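Local structure of outer membrane protein OMP121 (Bacteroides thetaiotaomicron, 5FQ8) at residues B[356-362]-B[424-430]; B[702-708]-B[720-725]; B[739-743]-B[754-758]. The protein is a calcium-binding outer-membrane barrel of the TonB-dependent receptor family, probably importing a nutrient such as peptide across the outer membrane together with its partner chains. All coordinates share one frame; numbering follows the deposited sequence.

Contact 1: residues B[356-362]-B[424-430]; sequences PGYYYTP and YYEGTPN
Pro356 lays its ring on the flat of Tyr424: CG sits 3.5 Å from the centroid of the Tyr424 ring, almost straight above it, a CH-pi contact over the face. The tyrosine CG is anti to its carbonyl carbon (chi1 -53°), which turns the ring toward the proline, and its hydroxyl is hydrogen-bonded to Tyr370 of helix 368-374. Farther along, the segments trade parts: Pro429 now supplies the CH and Tyr358 the ring, with Pro429 CD lying 3.9 Å from the centroid of the Tyr358 ring and displaced toward the rim, while Thr428 CG2 meets the same ring obliquely at CE1. Asn430 supplies the polar link. Its ND2 gives a nearly straight bond of 2.9 Å to Tyr359 O, with the acceptor in the amide plane, and a weak one to Pro356 O; OD1 is taken by Asn227 and also rests against Pro362 CB. Thr428 OG1 closes its own segment by bonding to Tyr424 O at 2.6 Å, across the type II turn from Tyr425 to Thr428. Two irregular segments held by a buried asparagine amide and proline-on-tyrosine packing make up this join between long loops, which link strands of the TonB-dependent receptor barrel.

Contact 2: residues B[702-708]-B[720-725]; sequences IELLISG and LTWNFT
Leu704 and Ile706 share one face of a two-stranded antiparallel ladder with Phe724 and Trp722. The segment axes run 4.5 Å apart at 175°. Three hydrogen-bonded pairs, Leu704 with Phe724, Ile706 with Trp722 and Gly708 with Leu720, each exchange two N-H to O bonds, for example Phe724 N to Leu704 O at 2.6 Å. Between them stand non-hydrogen-bonded pairs, where alpha carbons lean on carbonyl oxygens, as Asn723 CA does on Leu704 O at 3.2 Å.

Apolar contact gathers on the face that carries the tryptophan. With CG anti to the backbone N (chi1 -178°), the Trp722 indole leans toward the neighbouring strand, and its CZ3 edge receives Leu704 CD2 at 3.4 Å, near the ring plane. Ile706 lies alongside the indole, pointing the same way, and brings CD1 to 3.8 Å from CE3 of Trp722. Leu704 and Phe724 touch through their CB atoms. Val665 and Phe663 of strand 661-680 continue this layer past Leu704 and Ile706.

Polar groups lie on the other face, with Leu705 among them. Its CD1 meets Thr721 CG2 at 3.9 Å, and Ser707 CB packs on Thr721 OG1 at 3.4 Å. Glu703 forms a salt bridge with Arg89 of the plug region, and Thr725 OG1 bonds to Gly70 N there.

The chemistry thus divides the hairpin in two: a greasy, aromatic-rich face consistent with the outside of a membrane barrel, and an opposite face from which Glu703 and Thr725 reach the plug, consistent with the inside of the barrel.

Contact 3: residues B[739-743]-B[754-758]; sequences GGITT and YAITG
Segments 739-743 and 754-758 pair antiparallel over a short length, their strand axes 4.7 Å apart at 165°, held by a firm bond of 3.0 Å from Ala755 N to Thr742 O and by two weak ones, the return bond from Thr742 N to Ala755 O and, at the end away from the hairpin turn, a bent one from Thr757 N to Gly740 O.

Ile741 and Tyr754 form the main side-chain pair. They are diagonal neighbours, Ile741 standing across from Ile756, and the isoleucine reaches the ring with its chain fully extended (CG1 anti to the backbone N, chi1 179°). CD1 thereby lies over one face of the Tyr754 ring, 4.1 Å from its centroid and shifted toward the rim, as a CH-pi contact, while CG1 comes within 3.7 Å of Tyr754 CD1. The same CG1 touches Ile756 CG1 at 4.1 Å. Thr743 crosses the tyrosine obliquely, its OG1 standing 3.4 Å from Tyr754 CE1. On the other face of the pairing, Thr742 CG2 packs against Ala755 CB at 4.0 Å, with Phe677 and Leu679 of strand 661-680 beyond it. Thr757 adds its hydroxyl to the open end: OG1 bonds to Gly740 O at 3.3 Å, coming in tilted from the carbonyl plane, and has Leu734 N as a further, weak partner.

Tyr754 also makes a cation-pi contact with Lys765, and its hydroxyl is hydrogen-bonded to a polar side chain of another protein chain; Thr743 packs against the backbone of the bound peptide. A short pairing with one sound backbone bond and two weak ones, supplemented by aliphatic-aromatic packing, therefore presents a tyrosine hydroxyl and a threonine to the partner chain and peptide, which suggests that this hairpin contributes to recognition at the binding surface.

The three contacts are separate in space and follow one another along the chain. Contacts 1 and 2 lie on opposite sides of the chain's centre, their centres about 59 Å apart: contact 1 belongs to loops beyond the barrel strands, contact 2 to the barrel wall beside the plug. Contact 3 sits about 34 Å from contact 2 and about 47 Å from contact 1, centre to centre. It is tied to contact 2 through sequence, since strand 716-731 is followed directly by strand 741-746. All three lie away from the metal and lipid sites, but contact 3 alone borders another protein chain and the bound peptide.

Contact 1: residues B[356-362]-B[424-430]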
loop_
_atom_site.group_PDB
_atom_site.type_symbol
_atom_site.label_atom_id
_atom_site.label_comp_id
_atom_site.label_asym_id
_atom_site.label_seq_id
_atom_site.Cartn_x
_atom_site.Cartn_y
_atom_site.Cartn_z
ATOM N N PRO B 356 -8.119 -27.352 3.133
ATOM C CA PRO B 356 -8.047 -26.546 4.361
ATOM C C PRO B 356 -9.288 -26.602 5.212
ATOM O O PRO B 356 -9.201 -26.441 6.430
ATOM C CB PRO B 356 -7.812 -25.137 3.822
ATOM C CG PRO B 356 -7.158 -25.338 2.534
ATOM C CD PRO B 356 -7.791 -26.553 1.948
ATOM N N GLY B 357 -10.448 -26.835 4.606
ATOM C CA GLY B 357 -11.670 -26.883 5.373
ATOM C C GLY B 357 -11.899 -28.175 6.107
ATOM O O GLY B 357 -12.688 -28.203 7.049
ATOM N N TYR B 358 -11.229 -29.244 5.714
ATOM C CA TYR B 358 -11.412 -30.517 6.389
ATOM C C TYR B 358 -10.103 -31.069 6.943
ATOM O O TYR B 358 -9.999 -32.269 7.193
ATOM C CB TYR B 358 -12.088 -31.508 5.441
ATOM C CG TYR B 358 -13.483 -31.103 5.040
ATOM C CD1 TYR B 358 -13.693 -30.111 4.109
ATOM C CD2 TYR B 358 -14.591 -31.727 5.590
ATOM C CE1 TYR B 358 -14.966 -29.736 3.744
ATOM C CE2 TYR B 358 -15.860 -31.367 5.229
ATOM C CZ TYR B 358 -16.047 -30.367 4.306
ATOM O OH TYR B 358 -17.332 -30.007 3.946
ATOM N N TYR B 359 -9.114 -30.212 7.163
ATOM C CA TYR B 359 -7.857 -30.628 7.766
ATOM C C TYR B 359 -8.092 -31.208 9.153
ATOM O O TYR B 359 -9.015 -30.810 9.855
ATOM C CB TYR B 359 -6.934 -29.433 7.846
ATOM C CG TYR B 359 -5.532 -29.723 8.297
ATOM C CD1 TYR B 359 -4.744 -30.651 7.641
ATOM C CD2 TYR B 359 -4.982 -29.032 9.362
ATOM C CE1 TYR B 359 -3.456 -30.901 8.056
ATOM C CE2 TYR B 359 -3.710 -29.272 9.779
ATOM C CZ TYR B 359 -2.947 -30.205 9.126
ATOM O OH TYR B 359 -1.672 -30.435 9.552
ATOM N N TYR B 360 -7.247 -32.158 9.557
ATOM C CA TYR B 360 -7.593 -32.967 10.717
ATOM C C TYR B 360 -7.633 -32.165 12.013
ATOM O O TYR B 360 -8.226 -32.630 12.988
ATOM C CB TYR B 360 -6.638 -34.155 10.847
ATOM C CG TYR B 360 -5.222 -33.808 11.204
ATOM C CD1 TYR B 360 -4.292 -33.547 10.224
ATOM C CD2 TYR B 360 -4.812 -33.759 12.518
ATOM C CE1 TYR B 360 -3.012 -33.229 10.538
ATOM C CE2 TYR B 360 -3.530 -33.438 12.840
ATOM C CZ TYR B 360 -2.638 -33.173 11.844
ATOM O OH TYR B 360 -1.348 -32.849 12.140
ATOM N N THR B 361 -7.050 -30.967 12.054
ATOM C CA THR B 361 -7.073 -30.220 13.293
ATOM C C THR B 361 -7.300 -28.732 13.047
ATOM O O THR B 361 -6.695 -28.154 12.144
ATOM C CB THR B 361 -5.787 -30.436 14.065
ATOM O OG1 THR B 361 -5.885 -29.763 15.323
ATOM C CG2 THR B 361 -4.613 -29.922 13.278
ATOM N N PRO B 362 -8.162 -28.097 13.815
ATOM C CA PRO B 362 -8.504 -26.706 13.539
ATOM C C PRO B 362 -7.918 -25.753 14.539
ATOM O O PRO B 362 -8.445 -24.654 14.703
ATOM C CB PRO B 362 -10.016 -26.724 13.653
ATOM C CG PRO B 362 -10.247 -27.659 14.799
ATOM C CD PRO B 362 -9.158 -28.711 14.708
ATOM N N TYR B 424 -12.477 -20.773 2.398
ATOM C CA TYR B 424 -12.701 -22.010 3.113
ATOM C C TYR B 424 -13.598 -21.888 4.329
ATOM O O TYR B 424 -13.918 -22.919 4.925
ATOM C CB TYR B 424 -11.347 -22.634 3.525
ATOM C CG TYR B 424 -10.376 -22.809 2.367
ATOM C CD1 TYR B 424 -10.659 -23.664 1.314
ATOM C CD2 TYR B 424 -9.185 -22.110 2.323
ATOM C CE1 TYR B 424 -9.781 -23.815 0.259
ATOM C CE2 TYR B 424 -8.317 -22.251 1.275
ATOM C CZ TYR B 424 -8.611 -23.102 0.246
ATOM O OH TYR B 424 -7.717 -23.237 -0.801
ATOM N N TYR B 425 -14.058 -20.690 4.690
ATOM C CA TYR B 425 -14.764 -20.549 5.959
ATOM C C TYR B 425 -16.187 -21.081 5.893
ATOM O O TYR B 425 -16.600 -21.873 6.744
ATOM C CB TYR B 425 -14.777 -19.098 6.411
ATOM C CG TYR B 425 -15.492 -18.963 7.717
ATOM C CD1 TYR B 425 -14.909 -19.420 8.891
ATOM C CD2 TYR B 425 -16.765 -18.405 7.784
ATOM C CE1 TYR B 425 -15.555 -19.314 10.090
ATOM C CE2 TYR B 425 -17.416 -18.290 8.982
ATOM C CZ TYR B 425 -16.809 -18.751 10.132
ATOM O OH TYR B 425 -17.451 -18.647 11.335
ATOM N N GLU B 426 -16.960 -20.639 4.912
ATOM C CA GLU B 426 -18.369 -21.004 4.855
ATOM C C GLU B 426 -18.543 -22.482 4.546
ATOM O O GLU B 426 -18.063 -22.969 3.524
ATOM C CB GLU B 426 -19.070 -20.177 3.796
ATOM C CG GLU B 426 -20.501 -20.576 3.561
ATOM C CD GLU B 426 -21.040 -20.050 2.261
ATOM O OE1 GLU B 426 -20.650 -18.937 1.863
ATOM O OE2 GLU B 426 -21.843 -20.762 1.629
ATOM N N GLY B 427 -19.221 -23.196 5.432
ATOM C CA GLY B 427 -19.683 -24.527 5.115
ATOM C C GLY B 427 -18.775 -25.659 5.515
ATOM O O GLY B 427 -19.140 -26.818 5.317
ATOM N N THR B 428 -17.622 -25.371 6.067
ATOM C CA THR B 428 -16.672 -26.394 6.442
ATOM C C THR B 428 -16.519 -26.445 7.952
ATOM O O THR B 428 -16.846 -25.483 8.649
ATOM C CB THR B 428 -15.314 -26.106 5.813
ATOM O OG1 THR B 428 -14.826 -24.868 6.332
ATOM C CG2 THR B 428 -15.445 -26.015 4.325
ATOM N N PRO B 429 -16.034 -27.559 8.498
ATOM C CA PRO B 429 -15.855 -27.619 9.948
ATOM C C PRO B 429 -14.808 -26.663 10.471
ATOM O O PRO B 429 -14.898 -26.258 11.630
ATOM C CB PRO B 429 -15.450 -29.076 10.182
ATOM C CG PRO B 429 -15.981 -29.805 9.037
ATOM C CD PRO B 429 -15.847 -28.880 7.883
ATOM N N ASN B 430 -13.852 -26.255 9.663
ATOM C CA ASN B 430 -12.665 -25.636 10.212
ATOM C C ASN B 430 -12.442 -24.122 10.259
ATOM O O ASN B 430 -11.483 -23.729 10.884
ATOM C CB ASN B 430 -11.455 -26.199 9.480
ATOM C CG ASN B 430 -11.019 -27.547 10.010
ATOM O OD1 ASN B 430 -11.511 -28.039 11.020
ATOM N ND2 ASN B 430 -10.053 -28.140 9.336
#

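Contact 2: residues B[702-708]-B[720-725]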
loop_
_atom_site.group_PDB
_atom_site.type_symbol
_atom_site.label_atom_id
_atom_site.label_comp_id
_atom_site.label_asym_id
_atom_site.label_seq_id
_atom_site.Cartn_x
_atom_site.Cartn_y
_atom_site.Cartn_z
ATOM N N ILE B 702 40.910 -14.085 26.819
ATOM C CA ILE B 702 42.131 -14.742 26.372
ATOM C C ILE B 702 41.876 -15.322 24.994
ATOM O O ILE B 702 40.859 -15.984 24.777
ATOM C CB ILE B 702 42.566 -15.864 27.333
ATOM C CG1 ILE B 702 42.571 -15.390 28.773
ATOM C CG2 ILE B 702 43.939 -16.343 26.991
ATOM C CD1 ILE B 702 42.828 -16.506 29.747
ATOM N N GLU B 703 42.808 -15.094 24.075
ATOM C CA GLU B 703 42.780 -15.689 22.747
ATOM C C GLU B 703 44.051 -16.495 22.582
ATOM O O GLU B 703 45.150 -15.935 22.594
ATOM C CB GLU B 703 42.671 -14.626 21.646
ATOM C CG GLU B 703 41.343 -13.900 21.580
ATOM C CD GLU B 703 41.418 -12.584 20.841
ATOM O OE1 GLU B 703 42.485 -12.274 20.282
ATOM O OE2 GLU B 703 40.408 -11.855 20.826
ATOM N N LEU B 704 43.900 -17.797 22.411
ATOM C CA LEU B 704 45.022 -18.717 22.401
ATOM C C LEU B 704 44.932 -19.614 21.178
ATOM O O LEU B 704 43.877 -20.188 20.905
ATOM C CB LEU B 704 45.025 -19.532 23.689
ATOM C CG LEU B 704 45.751 -20.857 23.776
ATOM C CD1 LEU B 704 47.211 -20.640 23.510
ATOM C CD2 LEU B 704 45.531 -21.392 25.161
ATOM N N LEU B 705 46.033 -19.725 20.451
ATOM C CA LEU B 705 46.135 -20.590 19.285
ATOM C C LEU B 705 47.382 -21.459 19.405
ATOM O O LEU B 705 48.446 -20.974 19.790
ATOM C CB LEU B 705 46.170 -19.754 18.007
ATOM C CG LEU B 705 46.505 -20.359 16.649
ATOM C CD1 LEU B 705 45.466 -21.358 16.264
ATOM C CD2 LEU B 705 46.587 -19.271 15.623
ATOM N N ILE B 706 47.248 -22.749 19.103
ATOM C CA ILE B 706 48.378 -23.679 19.131
ATOM C C ILE B 706 48.299 -24.591 17.920
ATOM O O ILE B 706 47.267 -25.222 17.682
ATOM C CB ILE B 706 48.403 -24.535 20.409
ATOM C CG1 ILE B 706 48.690 -23.673 21.618
ATOM C CG2 ILE B 706 49.459 -25.588 20.305
ATOM C CD1 ILE B 706 48.348 -24.355 22.879
ATOM N N SER B 707 49.388 -24.678 17.164
ATOM C CA SER B 707 49.437 -25.559 16.011
ATOM C C SER B 707 50.821 -26.164 15.905
ATOM O O SER B 707 51.805 -25.607 16.390
ATOM C CB SER B 707 49.093 -24.827 14.716
ATOM O OG SER B 707 49.927 -23.698 14.557
ATOM N N GLY B 708 50.878 -27.320 15.258
ATOM C CA GLY B 708 52.136 -28.005 15.023
ATOM C C GLY B 708 51.950 -29.072 13.973
ATOM O O GLY B 708 50.830 -29.385 13.564
ATOM N N LEU B 720 48.026 -30.523 13.511
ATOM C CA LEU B 720 46.998 -30.354 14.518
ATOM C C LEU B 720 46.894 -28.881 14.851
ATOM O O LEU B 720 47.900 -28.173 14.935
ATOM C CB LEU B 720 47.311 -31.145 15.768
ATOM C CG LEU B 720 47.128 -32.645 15.655
ATOM C CD1 LEU B 720 47.886 -33.299 16.761
ATOM C CD2 LEU B 720 45.669 -32.969 15.758
ATOM N N THR B 721 45.678 -28.419 15.037
ATOM C CA THR B 721 45.481 -27.048 15.449
ATOM C C THR B 721 44.443 -27.011 16.552
ATOM O O THR B 721 43.455 -27.746 16.512
ATOM C CB THR B 721 45.082 -26.186 14.260
ATOM O OG1 THR B 721 46.192 -26.110 13.361
ATOM C CG2 THR B 721 44.708 -24.803 14.711
ATOM N N TRP B 722 44.706 -26.180 17.556
ATOM C CA TRP B 722 43.817 -26.005 18.694
ATOM C C TRP B 722 43.770 -24.524 19.010
ATOM O O TRP B 722 44.817 -23.900 19.186
ATOM C CB TRP B 722 44.316 -26.807 19.889
ATOM C CG TRP B 722 43.473 -26.744 21.100
ATOM C CD1 TRP B 722 42.371 -27.479 21.358
ATOM C CD2 TRP B 722 43.696 -25.932 22.254
ATOM N NE1 TRP B 722 41.873 -27.170 22.593
ATOM C CE2 TRP B 722 42.674 -26.219 23.166
ATOM C CE3 TRP B 722 44.657 -24.985 22.600
ATOM C CZ2 TRP B 722 42.582 -25.590 24.407
ATOM C CZ3 TRP B 722 44.566 -24.363 23.826
ATOM C CH2 TRP B 722 43.539 -24.668 24.716
ATOM N N ASN B 723 42.569 -23.958 19.058
ATOM C CA ASN B 723 42.401 -22.546 19.377
ATOM C C ASN B 723 41.409 -22.388 20.522
ATOM O O ASN B 723 40.433 -23.136 20.611
ATOM C CB ASN B 723 41.953 -21.766 18.136
ATOM C CG ASN B 723 40.650 -22.267 17.567
ATOM O OD1 ASN B 723 39.607 -21.694 17.825
ATOM N ND2 ASN B 723 40.702 -23.337 16.788
ATOM N N PHE B 724 41.659 -21.422 21.403
ATOM C CA PHE B 724 40.873 -21.288 22.627
ATOM C C PHE B 724 40.546 -19.830 22.905
ATOM O O PHE B 724 41.440 -18.981 22.921
ATOM C CB PHE B 724 41.631 -21.902 23.811
ATOM C CG PHE B 724 40.933 -21.769 25.133
ATOM C CD1 PHE B 724 40.033 -22.722 25.548
ATOM C CD2 PHE B 724 41.218 -20.711 25.973
ATOM C CE1 PHE B 724 39.402 -22.603 26.757
ATOM C CE2 PHE B 724 40.598 -20.589 27.180
ATOM C CZ PHE B 724 39.689 -21.536 27.576
ATOM N N THR B 725 39.265 -19.553 23.135
ATOM C CA THR B 725 38.768 -18.218 23.450
ATOM C C THR B 725 37.956 -18.267 24.733
ATOM O O THR B 725 37.068 -19.110 24.876
ATOM C CB THR B 725 37.879 -17.657 22.325
ATOM O OG1 THR B 725 38.581 -17.631 21.078
ATOM C CG2 THR B 725 37.433 -16.256 22.660
#

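Contact 3: residues B[739-743]-B[754-758]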
loop_
_atom_site.group_PDB
_atom_site.type_symbol
_atom_site.label_atom_id
_atom_site.label_comp_id
_atom_site.label_asym_id
_atom_site.label_seq_id
_atom_site.Cartn_x
_atom_site.Cartn_y
_atom_site.Cartn_z
ATOM N N GLY B 739 17.071 3.733 36.232
ATOM C CA GLY B 739 17.168 2.336 36.589
ATOM C C GLY B 739 18.452 1.725 36.065
ATOM O O GLY B 739 19.187 2.315 35.271
ATOM N N GLY B 740 18.739 0.518 36.517
ATOM C CA GLY B 740 19.968 -0.079 36.047
ATOM C C GLY B 740 19.731 -1.210 35.077
ATOM O O GLY B 740 20.532 -2.140 35.002
ATOM N N ILE B 741 18.645 -1.132 34.318
ATOM C CA ILE B 741 18.153 -2.260 33.545
ATOM C C ILE B 741 17.526 -1.709 32.281
ATOM O O ILE B 741 17.044 -0.581 32.265
ATOM C CB ILE B 741 17.158 -3.083 34.393
ATOM C CG1 ILE B 741 16.586 -4.255 33.622
ATOM C CG2 ILE B 741 16.035 -2.221 34.842
ATOM C CD1 ILE B 741 15.671 -5.103 34.454
ATOM N N THR B 742 17.579 -2.486 31.202
ATOM C CA THR B 742 16.999 -2.062 29.935
ATOM C C THR B 742 16.835 -3.265 29.026
ATOM O O THR B 742 17.728 -4.084 28.916
ATOM C CB THR B 742 17.845 -0.985 29.256
ATOM O OG1 THR B 742 17.158 -0.502 28.106
ATOM C CG2 THR B 742 19.179 -1.510 28.834
ATOM N N THR B 743 15.686 -3.370 28.391
ATOM C CA THR B 743 15.373 -4.533 27.583
ATOM C C THR B 743 16.148 -4.522 26.272
ATOM O O THR B 743 16.265 -3.485 25.621
ATOM C CB THR B 743 13.884 -4.572 27.280
ATOM O OG1 THR B 743 13.139 -4.401 28.483
ATOM C CG2 THR B 743 13.516 -5.876 26.666
ATOM N N TYR B 754 17.935 -8.914 29.070
ATOM C CA TYR B 754 18.156 -7.550 29.521
ATOM C C TYR B 754 19.610 -7.159 29.361
ATOM O O TYR B 754 20.436 -7.937 28.909
ATOM C CB TYR B 754 17.719 -7.393 30.981
ATOM C CG TYR B 754 16.232 -7.504 31.154
ATOM C CD1 TYR B 754 15.406 -6.415 30.903
ATOM C CD2 TYR B 754 15.642 -8.702 31.530
ATOM C CE1 TYR B 754 14.050 -6.511 31.030
ATOM C CE2 TYR B 754 14.280 -8.801 31.668
ATOM C CZ TYR B 754 13.490 -7.701 31.413
ATOM O OH TYR B 754 12.127 -7.780 31.545
ATOM N N ALA B 755 19.900 -5.916 29.718
ATOM C CA ALA B 755 21.245 -5.455 30.025
ATOM C C ALA B 755 21.163 -4.776 31.379
ATOM O O ALA B 755 20.541 -3.724 31.506
ATOM C CB ALA B 755 21.776 -4.504 28.961
ATOM N N ILE B 756 21.767 -5.384 32.387
ATOM C CA ILE B 756 21.658 -4.945 33.769
ATOM C C ILE B 756 23.033 -4.522 34.256
ATOM O O ILE B 756 24.049 -5.029 33.784
ATOM C CB ILE B 756 21.073 -6.076 34.622
ATOM C CG1 ILE B 756 19.886 -6.690 33.900
ATOM C CG2 ILE B 756 20.627 -5.561 35.940
ATOM C CD1 ILE B 756 19.193 -7.749 34.694
ATOM N N THR B 757 23.061 -3.605 35.220
ATOM C CA THR B 757 24.263 -2.819 35.478
ATOM C C THR B 757 25.469 -3.693 35.792
ATOM O O THR B 757 26.459 -3.672 35.062
ATOM C CB THR B 757 24.020 -1.809 36.600
ATOM O OG1 THR B 757 23.267 -0.712 36.088
ATOM C CG2 THR B 757 25.321 -1.262 37.118
ATOM N N GLY B 758 25.429 -4.455 36.874
ATOM C CA GLY B 758 26.657 -5.146 37.227
ATOM C C GLY B 758 26.743 -6.572 36.728
ATOM O O GLY B 758 27.287 -7.435 37.413
#